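Local atomic coordinates of substrate binding periplasmic protein (Ralstonia solanacearum, PDB entry 3LOP), a protein that binds leucine between its two lobes and probably serves as the periplasmic substrate-binding component of an ABC-type amino acid importer. Residues 93-98 with 116-121; 171-176 with 195-200; 250-255 with 352-357. One frame throughout, in Å; residues are numbered along the deposited sequence.

Interaction 1: 93-98 with 116-121; sequences GVLAEA and PLVFPI
Leu95, in the short helix 94-98, faces Leu117 just ahead of strand 118-119, their CA atoms 6.7 Å apart. No hydrogen bond joins the two segments. This is helix-on-sheet packing in one alpha/beta lobe of the periplasmic binding protein fold, where strand 118-119 forms an edge of a parallel five-stranded sheet. The two leucines come at each other differently. Leu117 reaches the helix with a single methyl: CG lies beside the backbone N (chi1 -75°), and CD1 is carried up against the helix backbone, 3.1 Å from Leu95 O. That fit is tight for a methyl beside a carbonyl oxygen. Leu117 CD1 also lies 4.0 Å from Leu95 CB. The backbone N of Ala96 is 3.7 Å from Leu117 CD1. Leu95 instead sends its side chain past Leu117 to the strand itself, crossing that of Val118 at about a right angle. Helices 83-91 and 309-317 extend the packing, with Met90 against Val118 and Arg313 against Leu117. Backbone bonds of Leu117 and Phe119 to Leu102 tie this edge to the neighbouring strand. The inner end of the contact is a methyl pair, Leu95 CD1 against Val118 CG2 at 3.7 Å.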
loop_
_atom_site.group_PDB
_atom_site.type_symbol
_atom_site.label_atom_id
_atom_site.label_comp_id
_atom_site.label_asym_id
_atom_site.label_seq_id
_atom_site.Cartn_x
_atom_site.Cartn_y
_atom_site.Cartn_z
ATOM N N GLY A 93 -15.153 15.732 0.585
ATOM C CA GLY A 93 -16.176 15.349 -0.373
ATOM C C GLY A 93 -15.799 15.378 -1.843
ATOM O O GLY A 93 -16.670 15.523 -2.702
ATOM N N VAL A 94 -14.515 15.226 -2.142
ATOM C CA VAL A 94 -14.059 15.245 -3.526
ATOM C C VAL A 94 -14.603 14.058 -4.318
ATOM O O VAL A 94 -15.064 14.213 -5.452
ATOM C CB VAL A 94 -12.518 15.225 -3.601
ATOM C CG1 VAL A 94 -12.069 15.249 -5.051
ATOM C CG2 VAL A 94 -11.950 16.420 -2.851
ATOM N N LEU A 95 -14.547 12.872 -3.724
ATOM C CA LEU A 95 -15.039 11.682 -4.405
ATOM C C LEU A 95 -16.554 11.739 -4.564
ATOM O O LEU A 95 -17.086 11.367 -5.607
ATOM C CB LEU A 95 -14.647 10.422 -3.630
ATOM C CG LEU A 95 -13.150 10.202 -3.397
ATOM C CD1 LEU A 95 -12.956 8.939 -2.569
ATOM C CD2 LEU A 95 -12.422 10.089 -4.727
ATOM N N ALA A 96 -17.245 12.207 -3.529
ATOM C CA ALA A 96 -18.701 12.304 -3.570
ATOM C C ALA A 96 -19.155 13.263 -4.664
ATOM O O ALA A 96 -20.133 13.011 -5.364
ATOM C CB ALA A 96 -19.229 12.773 -2.220
ATOM N N GLU A 97 -18.436 14.369 -4.798
ATOM C CA GLU A 97 -18.765 15.380 -5.791
ATOM C C GLU A 97 -18.624 14.846 -7.212
ATOM O O GLU A 97 -19.436 15.150 -8.089
ATOM C CB GLU A 97 -17.855 16.586 -5.586
ATOM C CG GLU A 97 -18.004 17.690 -6.609
ATOM C CD GLU A 97 -17.076 18.837 -6.300
ATOM O OE1 GLU A 97 -17.324 19.546 -5.301
ATOM O OE2 GLU A 97 -16.088 19.016 -7.041
ATOM N N ALA A 98 -17.594 14.038 -7.432
ATOM C CA ALA A 98 -17.345 13.474 -8.748
ATOM C C ALA A 98 -18.001 12.106 -8.934
ATOM O O ALA A 98 -18.004 11.573 -10.040
ATOM C CB ALA A 98 -15.839 13.353 -8.977
ATOM N N PRO A 116 -18.632 5.013 0.991
ATOM C CA PRO A 116 -19.254 4.287 -0.121
ATOM C C PRO A 116 -18.488 4.297 -1.443
ATOM O O PRO A 116 -18.670 3.405 -2.271
ATOM C CB PRO A 116 -20.631 4.946 -0.234
ATOM C CG PRO A 116 -20.371 6.346 0.224
ATOM C CD PRO A 116 -19.499 6.117 1.441
ATOM N N LEU A 117 -17.634 5.298 -1.643
ATOM C CA LEU A 117 -16.866 5.386 -2.881
ATOM C C LEU A 117 -15.432 4.881 -2.777
ATOM O O LEU A 117 -14.693 4.908 -3.762
ATOM C CB LEU A 117 -16.874 6.826 -3.404
ATOM C CG LEU A 117 -18.203 7.247 -4.037
ATOM C CD1 LEU A 117 -18.176 8.722 -4.401
ATOM C CD2 LEU A 117 -18.454 6.394 -5.275
ATOM N N VAL A 118 -15.035 4.421 -1.594
ATOM C CA VAL A 118 -13.680 3.908 -1.418
ATOM C C VAL A 118 -13.714 2.387 -1.337
ATOM O O VAL A 118 -14.448 1.811 -0.532
ATOM C CB VAL A 118 -13.021 4.491 -0.153
ATOM C CG1 VAL A 118 -11.602 3.972 -0.021
ATOM C CG2 VAL A 118 -13.008 6.013 -0.238
ATOM N N PHE A 119 -12.913 1.745 -2.184
ATOM C CA PHE A 119 -12.853 0.291 -2.254
ATOM C C PHE A 119 -11.480 -0.275 -1.899
ATOM O O PHE A 119 -10.666 -0.566 -2.781
ATOM C CB PHE A 119 -13.249 -0.180 -3.659
ATOM C CG PHE A 119 -14.668 0.151 -4.032
ATOM C CD1 PHE A 119 -15.022 1.435 -4.439
ATOM C CD2 PHE A 119 -15.657 -0.826 -3.957
ATOM C CE1 PHE A 119 -16.343 1.738 -4.766
ATOM C CE2 PHE A 119 -16.980 -0.534 -4.282
ATOM C CZ PHE A 119 -17.325 0.749 -4.686
ATOM N N PRO A 120 -11.205 -0.437 -0.595
ATOM C CA PRO A 120 -9.914 -0.977 -0.166
ATOM C C PRO A 120 -9.782 -2.432 -0.594
ATOM O O PRO A 120 -10.735 -3.209 -0.486
ATOM C CB PRO A 120 -9.964 -0.822 1.352
ATOM C CG PRO A 120 -11.430 -0.975 1.658
ATOM C CD PRO A 120 -12.072 -0.151 0.562
ATOM N N ILE A 121 -8.602 -2.799 -1.080
ATOM C CA ILE A 121 -8.363 -4.168 -1.511
ATOM C C ILE A 121 -7.557 -4.954 -0.481
ATOM O O ILE A 121 -8.032 -5.946 0.067
ATOM C CB ILE A 121 -7.615 -4.202 -2.862
ATOM C CG1 ILE A 121 -8.521 -3.654 -3.970
ATOM C CG2 ILE A 121 -7.164 -5.624 -3.181
ATOM C CD1 ILE A 121 -7.843 -3.551 -5.332
#

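Interaction 2: 171-176 with 195-200; sequences AITAMA and ADVQAI
Ala174 and Ala195 meet methyl to methyl at the tight end of this contact, which spans a beta-alpha-beta crossover: strand 174-178, helix 186-194 and strand 199-203 follow one another along the chain. In the parallel four-stranded sheet the two strands are separated by strand 144-149, so the segments meet through side chains, close to where helix 186-194 ends, without a hydrogen bond between them. Ala174 CB and Ala195 CB each point at the other segment and stand 3.6 Å apart, a close fit made possible by side chains of one carbon each. Ala174 is held in the sheet by backbone bonding to Val146 of the intervening strand, while Ala195 directly follows the helix.

The whole contact is near the surface, but the other half is looser and more open to solvent. Here the side chains of Thr173 and Val197 lie alongside one another, pointing opposite ways. Thr173 uses its methyl, since CG2 is anti to the backbone N and OG1 is turned from the valine; Val197 answers with CG1, 3.9 Å from Thr173 CG2. Thr173 is solvent-exposed, and its side chain also touches Arg143. Asp196, exposed as well, is the centre of an inverse gamma turn, a kink between Ala195 and Val197, whose CB atoms both point toward segment 171-176. Its carboxylate makes a long, weak ion pair with Arg143. The turn is closed by a weak backbone hydrogen bond from Val197 N to Ala195 O, 3.0 Å long.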
loop_
_atom_site.group_PDB
_atom_site.type_symbol
_atom_site.label_atom_id
_atom_site.label_comp_id
_atom_site.label_asym_id
_atom_site.label_seq_id
_atom_site.Cartn_x
_atom_site.Cartn_y
_atom_site.Cartn_z
ATOM N N ALA A 171 1.793 -2.659 27.174
ATOM C CA ALA A 171 1.703 -1.312 26.628
ATOM C C ALA A 171 3.012 -0.967 25.932
ATOM O O ALA A 171 4.041 -1.591 26.187
ATOM C CB ALA A 171 1.421 -0.308 27.743
ATOM N N ILE A 172 2.967 0.020 25.044
ATOM C CA ILE A 172 4.161 0.446 24.324
ATOM C C ILE A 172 5.207 0.957 25.309
ATOM O O ILE A 172 4.894 1.734 26.212
ATOM C CB ILE A 172 3.816 1.554 23.309
ATOM C CG1 ILE A 172 2.884 0.985 22.236
ATOM C CG2 ILE A 172 5.089 2.111 22.678
ATOM C CD1 ILE A 172 2.348 2.025 21.275
ATOM N N THR A 173 6.448 0.511 25.134
ATOM C CA THR A 173 7.543 0.910 26.011
ATOM C C THR A 173 8.097 2.283 25.658
ATOM O O THR A 173 8.436 3.072 26.542
ATOM C CB THR A 173 8.694 -0.118 25.960
ATOM O OG1 THR A 173 8.267 -1.333 26.587
ATOM C CG2 THR A 173 9.930 0.413 26.676
ATOM N N ALA A 174 8.191 2.567 24.364
ATOM C CA ALA A 174 8.714 3.846 23.906
ATOM C C ALA A 174 8.218 4.137 22.502
ATOM O O ALA A 174 7.980 3.222 21.719
ATOM C CB ALA A 174 10.240 3.818 23.921
HETATM N N MSE A 175 8.048 5.418 22.193
HETATM C CA MSE A 175 7.608 5.815 20.868
HETATM C C MSE A 175 8.337 7.083 20.453
HETATM O O MSE A 175 8.725 7.897 21.295
HETATM C CB MSE A 175 6.088 6.030 20.830
HETATM C CG MSE A 175 5.556 7.082 21.783
HETATM SE SE MSE A 175 3.630 7.279 21.626
HETATM C CE MSE A 175 3.095 5.711 22.613
ATOM N N ALA A 176 8.541 7.230 19.152
ATOM C CA ALA A 176 9.232 8.388 18.602
ATOM C C ALA A 176 8.648 8.687 17.230
ATOM O O ALA A 176 8.353 7.775 16.459
ATOM C CB ALA A 176 10.721 8.103 18.489
ATOM N N ALA A 195 16.031 3.539 24.331
ATOM C CA ALA A 195 14.971 2.729 24.923
ATOM C C ALA A 195 15.393 1.269 25.016
ATOM O O ALA A 195 16.058 0.745 24.123
ATOM C CB ALA A 195 13.693 2.860 24.099
ATOM N N ASP A 196 15.002 0.613 26.103
ATOM C CA ASP A 196 15.346 -0.787 26.318
ATOM C C ASP A 196 14.284 -1.672 25.674
ATOM O O ASP A 196 13.535 -2.369 26.357
ATOM C CB ASP A 196 15.449 -1.055 27.823
ATOM C CG ASP A 196 15.916 -2.458 28.135
ATOM O OD1 ASP A 196 16.773 -2.978 27.392
ATOM O OD2 ASP A 196 15.438 -3.034 29.134
ATOM N N VAL A 197 14.236 -1.650 24.346
ATOM C CA VAL A 197 13.243 -2.420 23.609
ATOM C C VAL A 197 13.770 -3.666 22.905
ATOM O O VAL A 197 14.913 -3.705 22.450
ATOM C CB VAL A 197 12.530 -1.523 22.573
ATOM C CG1 VAL A 197 11.741 -0.437 23.292
ATOM C CG2 VAL A 197 13.548 -0.891 21.632
ATOM N N GLN A 198 12.916 -4.680 22.820
ATOM C CA GLN A 198 13.268 -5.944 22.176
ATOM C C GLN A 198 12.848 -5.942 20.716
ATOM O O GLN A 198 13.373 -6.705 19.907
ATOM C CB GLN A 198 12.579 -7.105 22.893
ATOM C CG GLN A 198 13.019 -7.276 24.335
ATOM C CD GLN A 198 12.005 -8.031 25.163
ATOM O OE1 GLN A 198 10.812 -7.725 25.136
ATOM N NE2 GLN A 198 12.473 -9.019 25.919
ATOM N N ALA A 199 11.894 -5.081 20.386
ATOM C CA ALA A 199 11.396 -4.980 19.025
ATOM C C ALA A 199 10.917 -3.559 18.773
ATOM O O ALA A 199 10.464 -2.873 19.689
ATOM C CB ALA A 199 10.241 -5.968 18.812
ATOM N N ILE A 200 11.040 -3.115 17.528
ATOM C CA ILE A 200 10.591 -1.784 17.146
ATOM C C ILE A 200 9.711 -1.921 15.917
ATOM O O ILE A 200 10.128 -2.481 14.900
ATOM C CB ILE A 200 11.770 -0.850 16.819
ATOM C CG1 ILE A 200 12.567 -0.558 18.092
ATOM C CG2 ILE A 200 11.245 0.449 16.214
ATOM C CD1 ILE A 200 13.852 0.219 17.850
#

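Interaction 3: 250-255 with 352-357; sequences LALVMP and GLVIQE
Leu252 meets segment 352-357 with both methyls, each against a different residue. CG lies beside the backbone N (chi1 -60°), and the fork then opens toward strand 354-356. Leu252 CD1 rests on Gln356 CB at 3.8 Å, at the root of that side chain. Leu252 CD2 lies 4.0 Å from Val354 CG1. The two approaches differ in direction: the side chains of Leu252 and Gln356 cross at about a right angle, whereas those of Leu252 and Val354 run past each other in opposite senses.

Val354 turns CG1 inward because this methyl is anti to the backbone N (chi1 174°). Leu250 reaches the same methyl more distantly, its CD1 4.5 Å from Val354 CG1; its CB leaves the backbone across the line to the other strand, and only the end of the chain swings closer. Gln356 takes part through its aliphatic base, with the rest of its chain extended beyond CG. Phe284 of helix 284-303 touches both Leu252 and Val354, adding an aromatic group to this apolar cluster, and Asn256 ND2 donates a hydrogen bond to Val354 O.

The short strands 250-252 and 354-356 are 8.9 Å apart at their closest, and their directions differ by 67°. Strand 344-348 runs between them, bonded through its backbone to both, so the contact spans one face of a strongly twisted three-stranded antiparallel sheet whose two outer strands are joined by side-chain packing over the central one.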
loop_
_atom_site.group_PDB
_atom_site.type_symbol
_atom_site.label_atom_id
_atom_site.label_comp_id
_atom_site.label_asym_id
_atom_site.label_seq_id
_atom_site.Cartn_x
_atom_site.Cartn_y
_atom_site.Cartn_z
ATOM N N LEU A 250 7.499 -8.770 8.444
ATOM C CA LEU A 250 6.429 -8.036 7.788
ATOM C C LEU A 250 5.185 -8.888 7.622
ATOM O O LEU A 250 5.183 -10.083 7.922
ATOM C CB LEU A 250 6.883 -7.561 6.406
ATOM C CG LEU A 250 7.263 -8.685 5.436
ATOM C CD1 LEU A 250 6.732 -8.372 4.044
ATOM C CD2 LEU A 250 8.771 -8.867 5.422
ATOM N N ALA A 251 4.120 -8.253 7.148
ATOM C CA ALA A 251 2.875 -8.955 6.894
ATOM C C ALA A 251 2.617 -8.852 5.397
ATOM O O ALA A 251 2.580 -7.756 4.840
ATOM C CB ALA A 251 1.731 -8.317 7.677
ATOM N N LEU A 252 2.467 -9.999 4.748
ATOM C CA LEU A 252 2.208 -10.048 3.316
ATOM C C LEU A 252 0.714 -9.850 3.073
ATOM O O LEU A 252 -0.101 -10.604 3.605
ATOM C CB LEU A 252 2.634 -11.409 2.760
ATOM C CG LEU A 252 4.105 -11.805 2.916
ATOM C CD1 LEU A 252 4.276 -13.304 2.684
ATOM C CD2 LEU A 252 4.937 -11.008 1.940
ATOM N N VAL A 253 0.359 -8.839 2.282
ATOM C CA VAL A 253 -1.043 -8.569 1.964
ATOM C C VAL A 253 -1.250 -8.561 0.448
ATOM O O VAL A 253 -2.343 -8.285 -0.049
ATOM C CB VAL A 253 -1.514 -7.222 2.565
ATOM C CG1 VAL A 253 -1.410 -7.276 4.080
ATOM C CG2 VAL A 253 -0.690 -6.072 2.011
HETATM N N MSE A 254 -0.178 -8.874 -0.270
HETATM C CA MSE A 254 -0.177 -8.937 -1.727
HETATM C C MSE A 254 0.644 -10.146 -2.162
HETATM O O MSE A 254 1.425 -10.686 -1.377
HETATM C CB MSE A 254 0.483 -7.686 -2.313
HETATM C CG MSE A 254 -0.383 -6.442 -2.369
HETATM SE SE MSE A 254 -1.728 -6.574 -3.740
HETATM C CE MSE A 254 -3.240 -5.941 -2.723
ATOM N N PRO A 255 0.464 -10.599 -3.414
ATOM C CA PRO A 255 1.244 -11.745 -3.890
ATOM C C PRO A 255 2.722 -11.372 -3.725
ATOM O O PRO A 255 3.121 -10.243 -4.018
ATOM C CB PRO A 255 0.826 -11.853 -5.352
ATOM C CG PRO A 255 -0.616 -11.436 -5.305
ATOM C CD PRO A 255 -0.582 -10.231 -4.385
ATOM N N GLY A 352 18.335 -11.431 1.593
ATOM C CA GLY A 352 17.320 -10.530 1.067
ATOM C C GLY A 352 16.021 -11.104 0.532
ATOM O O GLY A 352 15.096 -10.347 0.242
ATOM N N LEU A 353 15.934 -12.423 0.392
ATOM C CA LEU A 353 14.710 -13.028 -0.122
ATOM C C LEU A 353 13.569 -12.901 0.881
ATOM O O LEU A 353 13.763 -13.108 2.079
ATOM C CB LEU A 353 14.939 -14.512 -0.437
ATOM C CG LEU A 353 13.729 -15.282 -0.981
ATOM C CD1 LEU A 353 13.328 -14.720 -2.341
ATOM C CD2 LEU A 353 14.068 -16.761 -1.098
ATOM N N VAL A 354 12.380 -12.549 0.399
ATOM C CA VAL A 354 11.224 -12.445 1.281
ATOM C C VAL A 354 10.565 -13.819 1.347
ATOM O O VAL A 354 10.093 -14.347 0.337
ATOM C CB VAL A 354 10.205 -11.409 0.771
ATOM C CG1 VAL A 354 8.948 -11.445 1.633
ATOM C CG2 VAL A 354 10.826 -10.023 0.810
ATOM N N ILE A 355 10.546 -14.395 2.544
ATOM C CA ILE A 355 9.984 -15.720 2.765
ATOM C C ILE A 355 8.697 -15.674 3.580
ATOM O O ILE A 355 8.623 -14.974 4.587
ATOM C CB ILE A 355 11.001 -16.609 3.510
ATOM C CG1 ILE A 355 12.333 -16.604 2.756
ATOM C CG2 ILE A 355 10.465 -18.030 3.644
ATOM C CD1 ILE A 355 13.456 -17.291 3.495
ATOM N N GLN A 356 7.687 -16.425 3.144
ATOM C CA GLN A 356 6.413 -16.470 3.852
ATOM C C GLN A 356 6.512 -17.406 5.051
ATOM O O GLN A 356 7.332 -18.329 5.065
ATOM C CB GLN A 356 5.290 -16.954 2.933
ATOM C CG GLN A 356 5.447 -18.390 2.467
ATOM C CD GLN A 356 4.174 -18.953 1.862
ATOM O OE1 GLN A 356 4.171 -20.056 1.313
ATOM N NE2 GLN A 356 3.081 -18.200 1.965
ATOM N N GLU A 357 5.655 -17.164 6.040
ATOM C CA GLU A 357 5.598 -17.937 7.278
ATOM C C GLU A 357 6.561 -17.383 8.323
ATOM O O GLU A 357 7.209 -16.345 8.058
ATOM C CB GLU A 357 5.891 -19.425 7.027
ATOM C CG GLU A 357 4.676 -20.238 6.601
ATOM C CD GLU A 357 4.982 -21.722 6.460
ATOM O OE1 GLU A 357 5.683 -22.273 7.334
ATOM O OE2 GLU A 357 4.510 -22.338 5.481
#

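The three contacts follow in series along the chain, with none nested or crossed. Interaction 1 closes a short loop of 17 residues, tying helix 94-98 to an edge strand of the five-stranded sheet. Interaction 2 closes a crossover of 18 residues in the four-stranded sheet; its centre is 37 Å from that of interaction 1, and the two do not touch. Interaction 3 spans 96 residues and brings the C-terminal strand back to strand 249-252. It does touch interaction 1, where Ile121 CG2 lies 4.0 Å from Met254 CE, so segments 116-121 and 250-255 pack against each other. Interactions 2 and 3 remain about 9 Å apart at their nearest atoms.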